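Local coordinates for glucosamine-6-phosphate deaminase (Bacillus subtilis, PDB 2BKX), which belongs to the glucosamine-6-phosphate isomerase/6-phosphogluconolactonase family of Rossmann-like alpha/beta enzymes and is modelled with fructose-6-phosphate in its pocket, at residues L56-I61 with H91-P96; N60-N65 with R98-N103. All coordinates share one frame; numbering follows the deposited sequence.

Overall arrangement
Followed from the N terminus, the chain leaves helix 41-53, makes the turn of 56-61 and runs straight into strand 62-69, so that both contacts start from one continuous piece and share Asn60 and Ile61. Helix 80-89 then carries it back. Interaction 1 closes the first loop, where 91-96 returns to the turn ahead of the strand; interaction 2 closes the second, where 98-103 lies beside the strand itself. The two loops overlap in the same order, the partners advancing together as in a parallel pairing. Ser94 OG to His99 NE2, 2.6 Å and probably a hydrogen bond, joins the contacts, which tie the beta-alpha-beta unit to the end of helix 41-53.

Interaction 1. Residues L56-I61 with H91-P96; sequences LSFQNI and HIDSKP
Asp93 receives the turn of 56-61 with both carboxylate oxygens. Asp93 OD1 takes the backbone N-H of Phe58 in a short, nearly straight bond (Phe58 N to OD1 2.7 Å, 167° at the hydrogen), while Asp93 OD2 accepts from Ser57 OG at 2.8 Å; both donors arrive on syn sides, somewhat out of the carboxylate plane. Gln59 NE2 adds a longer, bent bond to OD2 from the anti side, on the same face as the Ser57 hydroxyl. With chi1 at 64°, Asp93 CG sits between its own backbone N and carbonyl carbon, which carries the carboxylate up to the turn. Next door, Ile92 lays CG2 over one face of the Phe58 ring, 3.9 Å from its centroid, a CH-pi contact. At the far end Lys95, bent at chi4, brings NZ to Gln59 O at 2.9 Å from above the carbonyl plane.

A second shell shapes the turn that presents these donors. Ser57 OG also accepts from Gln59 N, an ST turn, and Phe58 to Ile61 form a type I beta turn. A water accepts from Lys95 N and probably donates to Ile61 O. The contact joins the loop after helix 80-89 to the loop leading into strand 62-69, and the Phe58 side chain anchors the latter against His51 of helix 41-53 and Ile24 of helix 9-26.

Interaction 2. Residues N60-N65 with R98-N103; sequences NITTVN and RHFIPN
The parallel pairing of strand 62-69 with strand 99-100 places Thr63 beside His99 and Val64 beside Phe100. Its backbone ladder has three bonds: Thr63 N to Arg98 O at 2.9 Å, Phe100 N to Thr63 O at 2.8 Å, and Asn65 N to Phe100 O at 3.0 Å. Before the ladder, Arg98 grips Thr62 OG1 side-on, NE and NH2 both converging on that single oxygen, which lies close to the guanidinium plane, 3.0 Å from NE and 2.9 Å from NH2. Bends at chi2 and chi3 fold the arginine back to reach it. Thr62 CG2 meanwhile touches the edge of the Phe100 ring at CE1.

These are neighbouring strands of a beta-alpha-beta unit whose helix, 80-89, covers the face bearing Thr63 and His99; Phe89 stacks on the imidazole. On that face Thr63 OG1 and His99 ND1 share a hydrogen bond of 2.7 Å, while His99 NE2 is hydrogen-bonded to Ser94 OG, so both ring nitrogens have partners that should fix the ring's rotation. Water 3 ties Thr63 OG1 to Asn65 ND2 and Phe100 O. Across the sheet, Val64 CG1 packs on Phe100 CB, 4.1 Å away, with Tyr116 and Leu119 of helix 109-122 behind them. The Asn65 side chain lies about 5 Å from the bound fructose-6-phosphate.

Interaction 1. Residues L56-I61 with H91-P96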
ATOM      1  N   LEU A  56      22.536  -3.075  -0.262  1.00 14.55           N
ATOM      2  CA  LEU A  56      21.486  -3.107   0.709  1.00 13.97           C
ATOM      3  C   LEU A  56      20.895  -4.504   0.795  1.00 14.60           C
ATOM      4  O   LEU A  56      20.473  -5.044  -0.213  1.00 14.48           O
ATOM      5  CB  LEU A  56      20.370  -2.108   0.291  1.00 13.78           C
ATOM      6  CG  LEU A  56      19.121  -2.071   1.164  1.00 13.80           C
ATOM      7  CD1 LEU A  56      19.365  -1.631   2.591  1.00 15.07           C
ATOM      8  CD2 LEU A  56      18.008  -1.225   0.500  1.00 13.75           C
ATOM      9  N   SER A  57      20.851  -5.072   2.001  1.00 14.31           N
ATOM     10  CA  SER A  57      20.371  -6.454   2.221  1.00 14.33           C
ATOM     11  C   SER A  57      18.959  -6.504   2.789  1.00 14.14           C
ATOM     12  O   SER A  57      18.605  -5.780   3.711  1.00 15.32           O
ATOM     13  CB  SER A  57      21.266  -7.202   3.192  1.00 14.76           C
ATOM     14  OG  SER A  57      20.792  -8.553   3.378  1.00 16.24           O
ATOM     15  N   PHE A  58      18.172  -7.438   2.289  1.00 13.74           N
ATOM     16  CA  PHE A  58      16.817  -7.683   2.739  1.00 13.38           C
ATOM     17  C   PHE A  58      16.704  -9.007   3.513  1.00 13.18           C
ATOM     18  O   PHE A  58      15.625  -9.530   3.744  1.00 13.05           O
ATOM     19  CB  PHE A  58      15.891  -7.652   1.512  1.00 13.44           C
ATOM     20  CG  PHE A  58      15.968  -6.339   0.689  1.00 12.59           C
ATOM     21  CD1 PHE A  58      16.971  -6.130  -0.242  1.00 15.08           C
ATOM     22  CD2 PHE A  58      14.979  -5.365   0.803  1.00 15.05           C
ATOM     23  CE1 PHE A  58      17.032  -4.922  -0.998  1.00 16.15           C
ATOM     24  CE2 PHE A  58      15.046  -4.167   0.062  1.00 12.52           C
ATOM     25  CZ  PHE A  58      16.063  -3.960  -0.835  1.00 15.00           C
ATOM     26  N   GLN A  59      17.843  -9.561   3.937  1.00 13.90           N
ATOM     27  CA  GLN A  59      17.857 -10.918   4.475  1.00 15.45           C
ATOM     28  C   GLN A  59      16.982 -11.179   5.694  1.00 14.45           C
ATOM     29  O   GLN A  59      16.483 -12.287   5.883  1.00 15.12           O
ATOM     30  CB  GLN A  59      19.308 -11.380   4.755  1.00 15.87           C
ATOM     31  CG  GLN A  59      20.025 -11.702   3.483  1.00 22.37           C
ATOM     32  CD  GLN A  59      21.330 -12.432   3.640  1.00 23.47           C
ATOM     33  OE1 GLN A  59      21.688 -12.910   4.730  1.00 32.66           O
ATOM     34  NE2 GLN A  59      22.048 -12.554   2.526  1.00 30.35           N
ATOM     35  N   ASN A  60      16.800 -10.177   6.541  1.00 13.26           N
ATOM     36  CA  ASN A  60      16.056 -10.416   7.762  1.00 13.12           C
ATOM     37  C   ASN A  60      14.713  -9.706   7.824  1.00 12.18           C
ATOM     38  O   ASN A  60      14.046  -9.756   8.873  1.00 12.94           O
ATOM     39  CB  ASN A  60      16.925 -10.140   8.992  1.00 14.17           C
ATOM     40  CG  ASN A  60      17.991 -11.202   9.146  1.00 16.71           C
ATOM     41  OD1 ASN A  60      17.694 -12.334   9.546  1.00 22.24           O
ATOM     42  ND2 ASN A  60      19.199 -10.879   8.749  1.00 20.12           N
ATOM     43  N   ILE A  61      14.297  -9.138   6.699  1.00 10.66           N
ATOM     44  CA  ILE A  61      13.035  -8.408   6.670  1.00 10.55           C
ATOM     45  C   ILE A  61      11.852  -9.354   6.622  1.00  9.35           C
ATOM     46  O   ILE A  61      11.958 -10.498   6.171  1.00 10.22           O
ATOM     47  CB  ILE A  61      12.918  -7.363   5.513  1.00 11.83           C
ATOM     48  CG1 ILE A  61      12.665  -7.993   4.130  1.00 13.86           C
ATOM     49  CG2 ILE A  61      14.096  -6.390   5.525  1.00 13.30           C
ATOM     50  CD1 ILE A  61      12.187  -6.989   3.083  1.00 15.47           C
ATOM     51  N   HIS A  91      13.864 -10.170  -6.928  1.00 10.05           N
ATOM     52  CA  HIS A  91      15.037  -9.369  -7.189  1.00 10.71           C
ATOM     53  C   HIS A  91      15.856  -9.081  -5.943  1.00 10.24           C
ATOM     54  O   HIS A  91      16.890  -8.421  -6.049  1.00 12.75           O
ATOM     55  CB  HIS A  91      14.600  -8.025  -7.824  1.00 11.65           C
ATOM     56  CG  HIS A  91      13.938  -8.165  -9.144  1.00 13.69           C
ATOM     57  ND1 HIS A  91      14.560  -8.731 -10.233  1.00 18.73           N
ATOM     58  CD2 HIS A  91      12.704  -7.784  -9.568  1.00 16.61           C
ATOM     59  CE1 HIS A  91      13.727  -8.727 -11.262  1.00 19.18           C
ATOM     60  NE2 HIS A  91      12.595  -8.155 -10.886  1.00 18.57           N
ATOM     61  N   ILE A  92      15.441  -9.570  -4.783  1.00 10.16           N
ATOM     62  CA  ILE A  92      16.097  -9.268  -3.522  1.00 10.33           C
ATOM     63  C   ILE A  92      16.500 -10.540  -2.769  1.00 10.66           C
ATOM     64  O   ILE A  92      16.068 -11.637  -3.116  1.00 11.94           O
ATOM     65  CB  ILE A  92      15.192  -8.372  -2.609  1.00 10.12           C
ATOM     66  CG1 ILE A  92      13.893  -9.081  -2.236  1.00  9.45           C
ATOM     67  CG2 ILE A  92      14.894  -7.046  -3.312  1.00 10.56           C
ATOM     68  CD1 ILE A  92      13.034  -8.296  -1.256  1.00 10.40           C
ATOM     69  N   ASP A  93      17.304 -10.386  -1.718  1.00  9.97           N
ATOM     70  CA  ASP A  93      17.859 -11.519  -0.969  1.00 10.62           C
ATOM     71  C   ASP A  93      17.104 -11.747   0.319  1.00 10.64           C
ATOM     72  O   ASP A  93      17.683 -12.080   1.359  1.00 12.06           O
ATOM     73  CB  ASP A  93      19.367 -11.281  -0.672  1.00 10.36           C
ATOM     74  CG  ASP A  93      19.629 -10.063   0.250  1.00 12.42           C
ATOM     75  OD1 ASP A  93      18.797  -9.135   0.285  1.00 12.61           O
ATOM     76  OD2 ASP A  93      20.679 -10.028   0.943  1.00 15.68           O
ATOM     77  N   SER A  94      15.784 -11.617   0.262  1.00 11.46           N
ATOM     78  CA  SER A  94      14.936 -11.888   1.420  1.00 11.11           C
ATOM     79  C   SER A  94      14.758 -13.382   1.666  1.00 10.64           C
ATOM     80  O   SER A  94      15.137 -14.192   0.831  1.00 11.60           O
ATOM     81  CB  SER A  94      13.586 -11.213   1.186  1.00 11.76           C
ATOM     82  OG  SER A  94      12.978 -11.767   0.054  1.00 11.84           O
ATOM     83  N   LYS A  95      14.142 -13.737   2.788  1.00  9.49           N
ATOM     84  CA  LYS A  95      13.627 -15.097   2.994  1.00 10.45           C
ATOM     85  C   LYS A  95      12.197 -15.133   2.477  1.00  8.83           C
ATOM     86  O   LYS A  95      11.300 -14.500   3.051  1.00  8.80           O
ATOM     87  CB  LYS A  95      13.631 -15.484   4.472  1.00 10.94           C
ATOM     88  CG  LYS A  95      15.009 -15.544   5.110  1.00 12.97           C
ATOM     89  CD  LYS A  95      14.882 -16.056   6.546  1.00 15.14           C
ATOM     90  CE  LYS A  95      16.225 -16.007   7.254  1.00 19.21           C
ATOM     91  NZ  LYS A  95      16.654 -14.615   7.545  1.00 25.81           N
ATOM     92  N   PRO A  96      11.944 -15.865   1.380  1.00  7.86           N
ATOM     93  CA  PRO A  96      10.600 -15.843   0.791  1.00  8.19           C
ATOM     94  C   PRO A  96       9.442 -16.156   1.723  1.00  7.64           C
ATOM     95  O   PRO A  96       8.343 -15.665   1.505  1.00  8.37           O
ATOM     96  CB  PRO A  96      10.701 -16.857  -0.356  1.00  9.15           C
ATOM     97  CG  PRO A  96      12.132 -16.833  -0.754  1.00 10.15           C
ATOM     98  CD  PRO A  96      12.893 -16.620   0.526  1.00  8.19           C
TER
HETATM   99  O   HOH W   1      22.783  -7.562   0.036  1.00 33.32           O
HETATM  100  O   HOH W   2      13.772 -11.994   4.942  1.00 17.28           O

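Interaction 2. Residues N60-N65 with R98-N103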
ATOM      1  N   ASN A  60      16.800 -10.177   6.541  1.00 13.26           N
ATOM      2  CA  ASN A  60      16.056 -10.416   7.762  1.00 13.12           C
ATOM      3  C   ASN A  60      14.713  -9.706   7.824  1.00 12.18           C
ATOM      4  O   ASN A  60      14.046  -9.756   8.873  1.00 12.94           O
ATOM      5  CB  ASN A  60      16.925 -10.140   8.992  1.00 14.17           C
ATOM      6  CG  ASN A  60      17.991 -11.202   9.146  1.00 16.71           C
ATOM      7  OD1 ASN A  60      17.694 -12.334   9.546  1.00 22.24           O
ATOM      8  ND2 ASN A  60      19.199 -10.879   8.749  1.00 20.12           N
ATOM      9  N   ILE A  61      14.297  -9.138   6.699  1.00 10.66           N
ATOM     10  CA  ILE A  61      13.035  -8.408   6.670  1.00 10.55           C
ATOM     11  C   ILE A  61      11.852  -9.354   6.622  1.00  9.35           C
ATOM     12  O   ILE A  61      11.958 -10.498   6.171  1.00 10.22           O
ATOM     13  CB  ILE A  61      12.918  -7.363   5.513  1.00 11.83           C
ATOM     14  CG1 ILE A  61      12.665  -7.993   4.130  1.00 13.86           C
ATOM     15  CG2 ILE A  61      14.096  -6.390   5.525  1.00 13.30           C
ATOM     16  CD1 ILE A  61      12.187  -6.989   3.083  1.00 15.47           C
ATOM     17  N   THR A  62      10.750  -8.860   7.151  1.00  7.85           N
ATOM     18  CA  THR A  62       9.429  -9.460   6.977  1.00  7.26           C
ATOM     19  C   THR A  62       8.558  -8.438   6.293  1.00  6.26           C
ATOM     20  O   THR A  62       8.699  -7.262   6.566  1.00  7.49           O
ATOM     21  CB  THR A  62       8.815  -9.827   8.353  1.00  7.78           C
ATOM     22  OG1 THR A  62       9.684 -10.780   8.997  1.00 10.67           O
ATOM     23  CG2 THR A  62       7.429 -10.375   8.224  1.00 10.28           C
ATOM     24  N   THR A  63       7.645  -8.886   5.422  1.00  6.36           N
ATOM     25  CA  THR A  63       6.688  -7.946   4.822  1.00  6.58           C
ATOM     26  C   THR A  63       5.261  -8.422   4.931  1.00  5.87           C
ATOM     27  O   THR A  63       4.992  -9.643   4.921  1.00  5.61           O
ATOM     28  CB  THR A  63       7.038  -7.661   3.345  1.00  8.10           C
ATOM     29  OG1 THR A  63       6.819  -8.809   2.526  1.00  6.63           O
ATOM     30  CG2 THR A  63       8.487  -7.249   3.195  1.00  8.57           C
ATOM     31  N   VAL A  64       4.349  -7.439   5.010  1.00  6.19           N
ATOM     32  CA  VAL A  64       2.910  -7.696   4.960  1.00  6.28           C
ATOM     33  C   VAL A  64       2.328  -6.730   3.924  1.00  5.33           C
ATOM     34  O   VAL A  64       2.653  -5.533   3.910  1.00  7.54           O
ATOM     35  CB  VAL A  64       2.196  -7.544   6.323  1.00  7.45           C
ATOM     36  CG1 VAL A  64       2.675  -8.631   7.251  1.00 10.24           C
ATOM     37  CG2 VAL A  64       2.448  -6.214   6.962  1.00 10.40           C
ATOM     38  N   ASN A  65       1.489  -7.260   3.037  1.00  4.37           N
ATOM     39  CA  ASN A  65       0.859  -6.435   2.032  1.00  5.12           C
ATOM     40  C   ASN A  65      -0.539  -6.000   2.466  1.00  5.37           C
ATOM     41  O   ASN A  65      -1.227  -6.695   3.222  1.00  6.31           O
ATOM     42  CB  ASN A  65       0.794  -7.153   0.678  1.00  4.83           C
ATOM     43  CG  ASN A  65       1.885  -6.717  -0.249  1.00  5.13           C
ATOM     44  OD1 ASN A  65       1.632  -5.939  -1.230  1.00  9.73           O
ATOM     45  ND2 ASN A  65       3.080  -7.116   0.045  1.00  3.99           N
ATOM     46  N   ARG A  98       8.916 -15.178   4.559  1.00  5.74           N
ATOM     47  CA  ARG A  98       8.613 -14.040   5.420  1.00  6.70           C
ATOM     48  C   ARG A  98       7.908 -12.909   4.677  1.00  6.03           C
ATOM     49  O   ARG A  98       7.815 -11.810   5.201  1.00  7.08           O
ATOM     50  CB  ARG A  98       9.858 -13.551   6.146  1.00  7.48           C
ATOM     51  CG  ARG A  98      10.395 -14.602   7.145  1.00 10.68           C
ATOM     52  CD  ARG A  98       9.439 -14.919   8.278  1.00 12.43           C
ATOM     53  NE  ARG A  98       9.288 -13.750   9.148  1.00 12.56           N
ATOM     54  CZ  ARG A  98       8.650 -13.725  10.320  1.00 13.52           C
ATOM     55  NH1 ARG A  98       8.042 -14.799  10.806  1.00 17.38           N
ATOM     56  NH2 ARG A  98       8.654 -12.614  11.013  1.00 14.65           N
ATOM     57  N   HIS A  99       7.367 -13.204   3.493  1.00  5.66           N
ATOM     58  CA  HIS A  99       6.548 -12.250   2.744  1.00  5.85           C
ATOM     59  C   HIS A  99       5.114 -12.756   2.854  1.00  6.29           C
ATOM     60  O   HIS A  99       4.823 -13.863   2.403  1.00  7.30           O
ATOM     61  CB  HIS A  99       6.942 -12.205   1.267  1.00  6.22           C
ATOM     62  CG  HIS A  99       8.323 -11.666   1.017  1.00  7.06           C
ATOM     63  ND1 HIS A  99       8.720 -10.429   1.492  1.00  7.93           N
ATOM     64  CD2 HIS A  99       9.390 -12.169   0.331  1.00  9.69           C
ATOM     65  CE1 HIS A  99       9.980 -10.214   1.138  1.00  9.27           C
ATOM     66  NE2 HIS A  99      10.420 -11.267   0.457  1.00  9.37           N
ATOM     67  N   PHE A 100       4.237 -11.937   3.426  1.00  5.33           N
ATOM     68  CA  PHE A 100       2.869 -12.288   3.679  1.00  5.51           C
ATOM     69  C   PHE A 100       1.917 -11.381   2.899  1.00  5.67           C
ATOM     70  O   PHE A 100       2.096 -10.159   2.821  1.00  5.58           O
ATOM     71  CB  PHE A 100       2.585 -12.177   5.172  1.00  6.69           C
ATOM     72  CG  PHE A 100       3.487 -13.065   6.009  1.00  5.89           C
ATOM     73  CD1 PHE A 100       4.477 -12.530   6.802  1.00  7.91           C
ATOM     74  CD2 PHE A 100       3.379 -14.434   5.941  1.00  8.76           C
ATOM     75  CE1 PHE A 100       5.297 -13.353   7.547  1.00  9.05           C
ATOM     76  CE2 PHE A 100       4.183 -15.244   6.694  1.00  9.86           C
ATOM     77  CZ  PHE A 100       5.135 -14.719   7.493  1.00  7.15           C
ATOM     78  N   ILE A 101       0.905 -12.013   2.303  1.00  6.62           N
ATOM     79  CA  ILE A 101      -0.103 -11.342   1.512  1.00  6.88           C
ATOM     80  C   ILE A 101      -1.410 -12.118   1.742  1.00  7.33           C
ATOM     81  O   ILE A 101      -1.376 -13.344   1.816  1.00  8.40           O
ATOM     82  CB  ILE A 101       0.289 -11.361   0.016  1.00  7.19           C
ATOM     83  CG1 ILE A 101       1.709 -10.789  -0.234  1.00  7.92           C
ATOM     84  CG2 ILE A 101      -0.751 -10.667  -0.825  1.00  8.07           C
ATOM     85  CD1 ILE A 101       2.207 -10.916  -1.651  1.00  9.45           C
ATOM     86  N   PRO A 102      -2.557 -11.432   1.851  1.00  7.07           N
ATOM     87  CA  PRO A 102      -3.795 -12.218   2.080  1.00  8.39           C
ATOM     88  C   PRO A 102      -4.074 -13.181   0.947  1.00  8.15           C
ATOM     89  O   PRO A 102      -3.802 -12.858  -0.204  1.00  7.88           O
ATOM     90  CB  PRO A 102      -4.868 -11.138   2.161  1.00  8.52           C
ATOM     91  CG  PRO A 102      -4.130  -9.924   2.519  1.00  8.31           C
ATOM     92  CD  PRO A 102      -2.817  -9.992   1.849  1.00  8.26           C
ATOM     93  N   ASN A 103      -4.574 -14.371   1.265  1.00  9.14           N
ATOM     94  CA  ASN A 103      -4.879 -15.366   0.263  1.00 10.09           C
ATOM     95  C   ASN A 103      -6.293 -15.159  -0.269  1.00 11.03           C
ATOM     96  O   ASN A 103      -7.258 -15.588   0.360  1.00  9.94           O
ATOM     97  CB  ASN A 103      -4.716 -16.787   0.840  1.00 10.53           C
ATOM     98  CG  ASN A 103      -5.071 -17.868  -0.147  1.00 11.85           C
ATOM     99  OD1 ASN A 103      -5.280 -17.606  -1.344  1.00 13.72           O
ATOM    100  ND2 ASN A 103      -5.142 -19.112   0.345  1.00 13.68           N
TER
HETATM  101  O   HOH W   3       4.292  -8.886   1.689  1.00  7.67           O